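Local coordinates for protein PlaB phospholipase (PDB 6ZTI) that probably hydrolyses phospholipids as a virulence-linked alpha/beta hydrolase of Legionella pneumophila, its activity controlled by tetramerization on binding NAD(H), at residues 38-48 with 288-296; 123-133 with 189-197. All coordinates share one frame; numbering follows the deposited sequence. Where two conformers were deposited one is given.

Contact 1: 38-48 with 288-296; sequences WLENQSKQGKL and AIWILRCLQ
W38 lays one face of its six-membered ring over the methyl group of A288. CB of A288 stands 4.2 Å from the centroid of that ring, over the face, a CH-pi contact. The indole gets there because its CG is anti to the backbone N (chi1 -175°), which sends CZ3 and CH2 across to helix 286-296. Within its own helix, CG of Q42 lies over a face of the same indole, near the rim. The bend of Q42 at chi2 turns OE1 toward CD2 of L292, 3.8 Å away, the two side chains crossing at about a right angle.

L292 touches the first segment with both of its methyl branches. Its CD2 faces W38 and Q42, while its CD1 presses on L48. The fit there is tight: CD1 of L292 is 3.5 Å from both CG and CD2 of L48. L295 comes in on the buried side. Its CB is 4.0 Å from CD2 of L48, and its CD1 meets CD2 of L39 tip to tip at 4.2 Å.

One polar bond joins the segments. NE2 of Q296 donates to the backbone O of K47 at 3.0 Å, nearly straight at 168°. The acceptor lies in the amide plane, and the side chain is extended beyond CG to reach it. K47 follows G46, the C' residue of a Schellman motif that ends helix 35-44 and turns the chain back to bring L48 against L292.

I291 and L295 also touch strands 93-99 and 123-129, and L39 touches I97. The axes of 38-44 and 288-296 cross at -53°, with a closest approach of 11.9 Å. This is the layer of two packed helices on one face of the parallel sheet of an alpha/beta hydrolase.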
loop_
_atom_site.group_PDB
_atom_site.type_symbol
_atom_site.label_atom_id
_atom_site.label_comp_id
_atom_site.label_asym_id
_atom_site.label_seq_id
_atom_site.Cartn_x
_atom_site.Cartn_y
_atom_site.Cartn_z
ATOM N N TRP B 38 1.888 -32.254 -38.804
ATOM C CA TRP B 38 2.885 -32.205 -39.871
ATOM C C TRP B 38 4.129 -33.010 -39.512
ATOM O O TRP B 38 4.679 -33.716 -40.368
ATOM C CB TRP B 38 3.254 -30.758 -40.181
ATOM C CG TRP B 38 4.191 -30.611 -41.349
ATOM C CD1 TRP B 38 3.871 -30.704 -42.667
ATOM C CD2 TRP B 38 5.602 -30.341 -41.298
ATOM N NE1 TRP B 38 4.992 -30.511 -43.445
ATOM C CE2 TRP B 38 6.066 -30.288 -42.625
ATOM C CE3 TRP B 38 6.512 -30.145 -40.258
ATOM C CZ2 TRP B 38 7.395 -30.047 -42.939
ATOM C CZ3 TRP B 38 7.834 -29.904 -40.574
ATOM C CH2 TRP B 38 8.262 -29.854 -41.902
ATOM N N LEU B 39 4.596 -32.909 -38.261
ATOM C CA LEU B 39 5.732 -33.720 -37.825
ATOM C C LEU B 39 5.420 -35.204 -37.942
ATOM O O LEU B 39 6.303 -36.012 -38.256
ATOM C CB LEU B 39 6.114 -33.386 -36.384
ATOM C CG LEU B 39 6.784 -32.044 -36.115
ATOM C CD1 LEU B 39 7.093 -31.912 -34.633
ATOM C CD2 LEU B 39 8.053 -31.890 -36.923
ATOM N N GLU B 40 4.169 -35.582 -37.674
ATOM C CA GLU B 40 3.768 -36.973 -37.837
ATOM C C GLU B 40 3.995 -37.441 -39.268
ATOM O O GLU B 40 4.500 -38.548 -39.498
ATOM C CB GLU B 40 2.300 -37.130 -37.444
ATOM C CG GLU B 40 1.864 -38.558 -37.189
ATOM C CD GLU B 40 0.379 -38.647 -36.904
ATOM O OE1 GLU B 40 -0.418 -38.158 -37.739
ATOM O OE2 GLU B 40 0.009 -39.180 -35.835
ATOM N N ASN B 41 3.639 -36.607 -40.249
ATOM C CA ASN B 41 3.796 -37.020 -41.640
ATOM C C ASN B 41 5.260 -37.001 -42.067
ATOM O O ASN B 41 5.678 -37.834 -42.880
ATOM C CB ASN B 41 2.950 -36.131 -42.548
ATOM C CG ASN B 41 1.459 -36.295 -42.295
ATOM O OD1 ASN B 41 1.023 -36.475 -41.154
ATOM N ND2 ASN B 41 0.668 -36.248 -43.363
ATOM N N GLN B 42 6.057 -36.084 -41.518
ATOM C CA GLN B 42 7.483 -36.075 -41.830
ATOM C C GLN B 42 8.183 -37.325 -41.306
ATOM O O GLN B 42 9.169 -37.775 -41.902
ATOM C CB GLN B 42 8.134 -34.818 -41.259
ATOM C CG GLN B 42 7.623 -33.535 -41.896
ATOM C CD GLN B 42 7.884 -33.496 -43.386
ATOM O OE1 GLN B 42 9.034 -33.416 -43.821
ATOM N NE2 GLN B 42 6.819 -33.567 -44.180
ATOM N N SER B 43 7.698 -37.892 -40.200
ATOM C CA SER B 43 8.219 -39.176 -39.737
ATOM C C SER B 43 7.820 -40.306 -40.682
ATOM O O SER B 43 8.647 -41.165 -41.015
ATOM C CB SER B 43 7.720 -39.459 -38.318
ATOM O OG SER B 43 8.292 -40.650 -37.803
ATOM N N LYS B 44 6.556 -40.324 -41.123
ATOM C CA LYS B 44 6.117 -41.371 -42.038
ATOM C C LYS B 44 6.893 -41.342 -43.350
ATOM O O LYS B 44 7.009 -42.377 -44.015
ATOM C CB LYS B 44 4.615 -41.241 -42.307
ATOM C CG LYS B 44 3.748 -41.488 -41.078
ATOM C CD LYS B 44 2.270 -41.300 -41.379
ATOM C CE LYS B 44 1.426 -41.505 -40.133
ATOM N NZ LYS B 44 -0.024 -41.297 -40.398
ATOM N N GLN B 45 7.448 -40.194 -43.727
ATOM C CA GLN B 45 8.234 -40.082 -44.949
ATOM C C GLN B 45 9.720 -40.324 -44.720
ATOM O O GLN B 45 10.517 -40.120 -45.641
ATOM C CB GLN B 45 8.027 -38.705 -45.577
ATOM C CG GLN B 45 6.594 -38.438 -45.987
ATOM C CD GLN B 45 6.389 -37.011 -46.453
ATOM O OE1 GLN B 45 7.346 -36.313 -46.790
ATOM N NE2 GLN B 45 5.136 -36.567 -46.465
ATOM N N GLY B 46 10.111 -40.750 -43.523
ATOM C CA GLY B 46 11.494 -41.086 -43.257
ATOM C C GLY B 46 12.392 -39.916 -42.925
ATOM O O GLY B 46 13.618 -40.077 -42.940
ATOM N N LYS B 47 11.830 -38.745 -42.630
ATOM C CA LYS B 47 12.639 -37.600 -42.234
ATOM C C LYS B 47 12.900 -37.564 -40.736
ATOM O O LYS B 47 13.872 -36.933 -40.304
ATOM C CB LYS B 47 11.959 -36.298 -42.676
ATOM C CG LYS B 47 11.519 -36.279 -44.145
ATOM C CD LYS B 47 12.680 -36.547 -45.087
ATOM C CE LYS B 47 12.223 -36.628 -46.539
ATOM N NZ LYS B 47 11.766 -35.314 -47.075
ATOM N N LEU B 48 12.063 -38.231 -39.942
ATOM C CA LEU B 48 12.236 -38.338 -38.502
ATOM C C LEU B 48 11.981 -39.781 -38.086
ATOM O O LEU B 48 11.392 -40.566 -38.834
ATOM C CB LEU B 48 11.287 -37.393 -37.748
ATOM C CG LEU B 48 11.473 -35.894 -37.998
ATOM C CD1 LEU B 48 10.356 -35.101 -37.331
ATOM C CD2 LEU B 48 12.834 -35.429 -37.497
ATOM N N ALA B 288 8.778 -24.443 -39.130
ATOM C CA ALA B 288 8.724 -25.877 -39.389
ATOM C C ALA B 288 10.033 -26.375 -39.988
ATOM O O ALA B 288 10.550 -27.428 -39.589
ATOM C CB ALA B 288 7.555 -26.186 -40.323
ATOM N N ILE B 289 10.584 -25.623 -40.943
ATOM C CA ILE B 289 11.809 -26.036 -41.616
ATOM C C ILE B 289 12.963 -26.118 -40.632
ATOM O O ILE B 289 13.770 -27.053 -40.680
ATOM C CB ILE B 289 12.125 -25.077 -42.780
ATOM C CG1 ILE B 289 11.141 -25.298 -43.948
ATOM C CG2 ILE B 289 13.575 -25.264 -43.251
ATOM C CD1 ILE B 289 11.021 -24.105 -44.875
ATOM N N TRP B 290 13.074 -25.143 -39.730
ATOM C CA TRP B 290 14.222 -25.150 -38.832
ATOM C C TRP B 290 14.010 -26.059 -37.631
ATOM O O TRP B 290 14.992 -26.565 -37.079
ATOM C CB TRP B 290 14.555 -23.721 -38.399
ATOM C CG TRP B 290 15.236 -23.005 -39.512
ATOM C CD1 TRP B 290 14.697 -22.065 -40.335
ATOM C CD2 TRP B 290 16.572 -23.223 -39.972
ATOM N NE1 TRP B 290 15.625 -21.662 -41.265
ATOM C CE2 TRP B 290 16.783 -22.364 -41.066
ATOM C CE3 TRP B 290 17.614 -24.055 -39.555
ATOM C CZ2 TRP B 290 17.997 -22.305 -41.744
ATOM C CZ3 TRP B 290 18.813 -24.006 -40.235
ATOM C CH2 TRP B 290 18.998 -23.131 -41.317
ATOM N N ILE B 291 12.757 -26.303 -37.228
ATOM C CA ILE B 291 12.504 -27.318 -36.206
ATOM C C ILE B 291 12.970 -28.683 -36.690
ATOM O O ILE B 291 13.569 -29.454 -35.930
ATOM C CB ILE B 291 11.014 -27.347 -35.813
ATOM C CG1 ILE B 291 10.715 -26.208 -34.852
ATOM C CG2 ILE B 291 10.650 -28.686 -35.170
ATOM C CD1 ILE B 291 9.266 -26.035 -34.495
ATOM N N LEU B 292 12.690 -29.008 -37.954
ATOM C CA LEU B 292 13.071 -30.315 -38.492
ATOM C C LEU B 292 14.583 -30.489 -38.488
ATOM O O LEU B 292 15.096 -31.568 -38.160
ATOM C CB LEU B 292 12.512 -30.477 -39.909
ATOM C CG LEU B 292 12.641 -31.838 -40.593
ATOM C CD1 LEU B 292 12.022 -32.942 -39.748
ATOM C CD2 LEU B 292 11.978 -31.791 -41.962
ATOM N N ARG B 293 15.314 -29.427 -38.828
ATOM C CA ARG B 293 16.770 -29.467 -38.758
ATOM C C ARG B 293 17.238 -29.703 -37.326
ATOM O O ARG B 293 18.123 -30.533 -37.078
ATOM C CB ARG B 293 17.346 -28.155 -39.296
ATOM C CG ARG B 293 17.311 -28.002 -40.802
ATOM C CD ARG B 293 18.240 -28.995 -41.502
ATOM N NE ARG B 293 19.603 -28.979 -40.967
ATOM C CZ ARG B 293 20.564 -28.142 -41.358
ATOM N NH1 ARG B 293 20.326 -27.226 -42.292
ATOM N NH2 ARG B 293 21.769 -28.219 -40.805
ATOM N N CYS B 294 16.657 -28.971 -36.370
ATOM C CA CYS B 294 17.063 -29.095 -34.969
ATOM C C CYS B 294 16.830 -30.512 -34.462
ATOM O O CYS B 294 17.706 -31.108 -33.822
ATOM C CB CYS B 294 16.304 -28.076 -34.107
ATOM S SG CYS B 294 16.725 -26.309 -34.420
ATOM N N LEU B 295 15.656 -31.076 -34.762
ATOM C CA LEU B 295 15.342 -32.439 -34.348
ATOM C C LEU B 295 16.284 -33.466 -34.959
ATOM O O LEU B 295 16.413 -34.573 -34.422
ATOM C CB LEU B 295 13.906 -32.793 -34.734
ATOM C CG LEU B 295 12.798 -32.112 -33.930
ATOM C CD1 LEU B 295 11.440 -32.443 -34.526
ATOM C CD2 LEU B 295 12.854 -32.540 -32.468
ATOM N N GLN B 296 16.925 -33.140 -36.075
ATOM C CA GLN B 296 17.826 -34.069 -36.734
ATOM C C GLN B 296 19.250 -34.003 -36.182
ATOM O O GLN B 296 20.061 -34.885 -36.491
ATOM C CB GLN B 296 17.803 -33.808 -38.248
ATOM C CG GLN B 296 16.481 -34.259 -38.898
ATOM C CD GLN B 296 16.261 -33.738 -40.312
ATOM O OE1 GLN B 296 16.843 -32.734 -40.729
ATOM N NE2 GLN B 296 15.399 -34.420 -41.053
#

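Contact 2: 123-133 with 189-197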
loop_
_atom_site.group_PDB
_atom_site.type_symbol
_atom_site.label_atom_id
_atom_site.label_comp_id
_atom_site.label_asym_id
_atom_site.label_seq_id
_atom_site.Cartn_x
_atom_site.Cartn_y
_atom_site.Cartn_z
ATOM N N LEU B 123 15.380 -35.971 -21.632
ATOM C CA LEU B 123 15.186 -35.044 -22.733
ATOM C C LEU B 123 16.441 -35.045 -23.594
ATOM O O LEU B 123 17.556 -34.977 -23.072
ATOM C CB LEU B 123 14.874 -33.648 -22.178
ATOM C CG LEU B 123 14.719 -32.461 -23.122
ATOM C CD1 LEU B 123 13.716 -31.457 -22.555
ATOM C CD2 LEU B 123 16.069 -31.773 -23.343
ATOM N N SER B 124 16.255 -35.170 -24.911
ATOM C CA SER B 124 17.354 -35.160 -25.868
ATOM C C SER B 124 17.468 -33.851 -26.633
ATOM O O SER B 124 18.576 -33.484 -27.036
ATOM C CB SER B 124 17.189 -36.295 -26.882
ATOM O OG SER B 124 16.091 -36.039 -27.749
ATOM N N HIS B 125 16.347 -33.156 -26.861
ATOM C CA HIS B 125 16.316 -31.897 -27.587
ATOM C C HIS B 125 15.365 -30.942 -26.883
ATOM O O HIS B 125 14.276 -31.338 -26.455
ATOM C CB HIS B 125 15.848 -32.070 -29.047
ATOM C CG HIS B 125 16.731 -32.950 -29.883
ATOM N ND1 HIS B 125 16.841 -34.308 -29.681
ATOM C CD2 HIS B 125 17.524 -32.665 -30.942
ATOM C CE1 HIS B 125 17.673 -34.821 -30.569
ATOM N NE2 HIS B 125 18.099 -33.845 -31.350
ATOM N N LEU B 126 15.786 -29.692 -26.767
ATOM C CA LEU B 126 14.952 -28.614 -26.241
ATOM C C LEU B 126 14.915 -27.527 -27.303
ATOM O O LEU B 126 15.928 -26.872 -27.567
ATOM C CB LEU B 126 15.484 -28.083 -24.913
ATOM C CG LEU B 126 14.743 -26.864 -24.350
ATOM C CD1 LEU B 126 13.244 -27.130 -24.275
ATOM C CD2 LEU B 126 15.282 -26.481 -22.985
ATOM N N ILE B 127 13.752 -27.365 -27.929
ATOM C CA ILE B 127 13.539 -26.396 -28.992
ATOM C C ILE B 127 12.559 -25.367 -28.446
ATOM O O ILE B 127 11.360 -25.635 -28.344
ATOM C CB ILE B 127 13.013 -27.056 -30.271
ATOM C CG1 ILE B 127 13.961 -28.175 -30.709
ATOM C CG2 ILE B 127 12.848 -26.005 -31.375
ATOM C CD1 ILE B 127 13.431 -29.035 -31.849
ATOM N N MET B 128 13.073 -24.195 -28.086
ATOM C CA MET B 128 12.288 -23.123 -27.486
ATOM C C MET B 128 11.920 -22.107 -28.552
ATOM O O MET B 128 12.806 -21.540 -29.194
ATOM C CB MET B 128 13.084 -22.442 -26.372
ATOM C CG MET B 128 13.219 -23.278 -25.108
ATOM S SD MET B 128 14.411 -22.539 -23.986
ATOM C CE MET B 128 15.936 -23.073 -24.759
ATOM N N LEU B 129 10.617 -21.874 -28.731
ATOM C CA LEU B 129 10.100 -20.890 -29.672
ATOM C C LEU B 129 9.675 -19.640 -28.908
ATOM O O LEU B 129 8.814 -19.706 -28.019
ATOM C CB LEU B 129 8.919 -21.455 -30.465
ATOM C CG LEU B 129 9.096 -22.835 -31.108
ATOM C CD1 LEU B 129 7.815 -23.338 -31.793
ATOM C CD2 LEU B 129 10.238 -22.815 -32.117
ATOM N N ALA B 130 10.282 -18.503 -29.257
ATOM C CA ALA B 130 10.048 -17.213 -28.609
ATOM C C ALA B 130 9.910 -17.360 -27.097
ATOM O O ALA B 130 8.940 -16.855 -26.517
ATOM C CB ALA B 130 8.800 -16.545 -29.181
ATOM N N PRO B 131 10.860 -18.018 -26.433
ATOM C CA PRO B 131 10.766 -18.198 -24.978
ATOM C C PRO B 131 11.029 -16.911 -24.226
ATOM O O PRO B 131 11.919 -16.139 -24.590
ATOM C CB PRO B 131 11.869 -19.215 -24.685
ATOM C CG PRO B 131 12.910 -18.852 -25.695
ATOM C CD PRO B 131 12.148 -18.512 -26.951
ATOM N N ALA B 132 10.277 -16.710 -23.137
ATOM C CA ALA B 132 10.451 -15.538 -22.269
ATOM C C ALA B 132 11.519 -15.826 -21.211
ATOM O O ALA B 132 11.302 -15.710 -20.004
ATOM C CB ALA B 132 9.125 -15.148 -21.628
ATOM N N ASN B 133 12.709 -16.189 -21.695
ATOM C CA ASN B 133 13.745 -16.690 -20.799
ATOM C C ASN B 133 14.257 -15.623 -19.848
ATOM O O ASN B 133 14.675 -15.953 -18.734
ATOM C CB ASN B 133 14.891 -17.285 -21.603
ATOM C CG ASN B 133 14.569 -18.677 -22.101
ATOM O OD1 ASN B 133 14.000 -19.500 -21.375
ATOM N ND2 ASN B 133 14.909 -18.945 -23.344
ATOM N N GLY B 189 24.866 -34.288 -24.057
ATOM C CA GLY B 189 24.008 -34.889 -25.058
ATOM C C GLY B 189 22.617 -34.317 -25.111
ATOM O O GLY B 189 21.707 -34.973 -25.622
ATOM N N VAL B 190 22.418 -33.113 -24.594
ATOM C CA VAL B 190 21.150 -32.410 -24.697
ATOM C C VAL B 190 21.368 -31.267 -25.669
ATOM O O VAL B 190 22.230 -30.406 -25.448
ATOM C CB VAL B 190 20.654 -31.905 -23.336
ATOM C CG1 VAL B 190 19.413 -31.021 -23.504
ATOM C CG2 VAL B 190 20.360 -33.085 -22.396
ATOM N N TYR B 191 20.603 -31.273 -26.745
ATOM C CA TYR B 191 20.746 -30.307 -27.826
ATOM C C TYR B 191 19.637 -29.282 -27.667
ATOM O O TYR B 191 18.458 -29.596 -27.858
ATOM C CB TYR B 191 20.714 -31.009 -29.182
ATOM C CG TYR B 191 21.887 -31.947 -29.323
ATOM C CD1 TYR B 191 23.189 -31.457 -29.359
ATOM C CD2 TYR B 191 21.703 -33.325 -29.385
ATOM C CE1 TYR B 191 24.286 -32.325 -29.463
ATOM C CE2 TYR B 191 22.763 -34.170 -29.484
ATOM C CZ TYR B 191 24.056 -33.679 -29.524
ATOM O OH TYR B 191 25.118 -34.551 -29.632
ATOM N N SER B 192 20.024 -28.068 -27.276
ATOM C CA SER B 192 19.108 -26.989 -26.955
ATOM C C SER B 192 19.159 -25.893 -28.014
ATOM O O SER B 192 20.234 -25.555 -28.525
ATOM C CB SER B 192 19.467 -26.412 -25.587
ATOM O OG SER B 192 18.475 -25.498 -25.178
ATOM N N PHE B 193 17.996 -25.322 -28.334
ATOM C CA PHE B 193 17.892 -24.314 -29.382
ATOM C C PHE B 193 16.865 -23.260 -28.995
ATOM O O PHE B 193 15.841 -23.567 -28.374
ATOM C CB PHE B 193 17.456 -24.916 -30.736
ATOM C CG PHE B 193 18.117 -26.216 -31.073
ATOM C CD1 PHE B 193 17.745 -27.388 -30.428
ATOM C CD2 PHE B 193 19.086 -26.280 -32.063
ATOM C CE1 PHE B 193 18.350 -28.585 -30.743
ATOM C CE2 PHE B 193 19.688 -27.488 -32.390
ATOM C CZ PHE B 193 19.321 -28.638 -31.729
ATOM N N VAL B 194 17.124 -22.018 -29.402
ATOM C CA VAL B 194 16.158 -20.932 -29.290
ATOM C C VAL B 194 15.859 -20.412 -30.685
ATOM O O VAL B 194 16.776 -20.070 -31.441
ATOM C CB VAL B 194 16.662 -19.798 -28.388
ATOM C CG1 VAL B 194 15.736 -18.579 -28.514
ATOM C CG2 VAL B 194 16.756 -20.301 -26.925
ATOM N N LEU B 195 14.591 -20.396 -31.045
ATOM C CA LEU B 195 14.153 -19.754 -32.269
ATOM C C LEU B 195 13.143 -18.680 -31.916
ATOM O O LEU B 195 12.286 -18.886 -31.058
ATOM C CB LEU B 195 13.541 -20.772 -33.230
ATOM C CG LEU B 195 14.421 -21.958 -33.643
ATOM C CD1 LEU B 195 13.616 -22.974 -34.459
ATOM C CD2 LEU B 195 15.606 -21.512 -34.448
ATOM N N THR B 196 13.252 -17.519 -32.549
ATOM C CA THR B 196 12.234 -16.505 -32.331
ATOM C C THR B 196 12.145 -15.618 -33.563
ATOM O O THR B 196 12.911 -15.760 -34.520
ATOM C CB THR B 196 12.528 -15.689 -31.073
ATOM O OG1 THR B 196 11.366 -14.936 -30.707
ATOM C CG2 THR B 196 13.662 -14.780 -31.338
ATOM N N GLY B 197 11.165 -14.714 -33.536
ATOM C CA GLY B 197 10.988 -13.752 -34.594
ATOM C C GLY B 197 10.930 -12.363 -33.987
ATOM O O GLY B 197 10.879 -12.203 -32.764
#
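Two neighbouring parallel strands of the central sheet of the alpha/beta hydrolase fold, 123-129 and 191-197, make this contact. Strand 93-99 borders 123-129 on its other edge. The ladder starts with Y191 N bonded to S124 O and ends with A130 N bonded to L195 O at 2.7 Å. Between them L126 N, F193 N, M128 N and L195 N take up the regular parallel pattern. The bond from F193 N to L126 O, also 2.7 Å, is the most bent, at 147°. CA-H...O contacts run beside these bonds, as from H125 CA to Y191 O at 3.2 Å.

On one face lie H125, I127 and L129 with Y191, F193 and L195. The H125 and Y191 rings meet obliquely, their planes at 49°. H125 and F193 lie side by side, and CD2 of the imidazole sits at the edge of the phenyl ring. ND1 of H125 shares a hydrogen bond of 2.7 Å with S124 OG in the ring plane, and NE2 bonds V297 O, which together fix the ring. The I127 and F193 side chains cross at a slant, CG1 of I127 meeting CD1 of F193, and CD2 of L129 lies beside CB of L195.

The other face carries L126, M128, S192 and V194. M128 bends at chi3 (-79°), which brings its CE to 3.6 Å from CG2 of V194 and close to S192 OG. Beyond the strand end, P131 packs its CD on CG1 of V194. At the opposite end, CD2 of L123 is pressed tightly against CG1 of V190, at 3.4 Å.

S192 OG is buried with no polar partner in the model, while the backbone O of S192 is hydrogen-bonded to the Y303 hydroxyl. Six backbone bonds thus set the register and satisfy the groups they join, and mostly apolar side chains pack on both faces.

From the N terminus, the chain first passes through 38-48, then strand 93-99, and reaches 123-133. Contact 2 closes the shorter loop, returning at 189-197 after an excursion that is partly helical and has no strand. Contact 1 closes only later, when 288-296 comes back to 38-48, so the whole of contact 2 falls within its span. The two do not cross. Their centres are 16 Å apart and they touch directly: C294 packs on H125 and F193, and L295 on I127. Contact 1 thus joins two helices over the sheet, contact 2 joins two strands within it, and helix 286-296 ties these layers together.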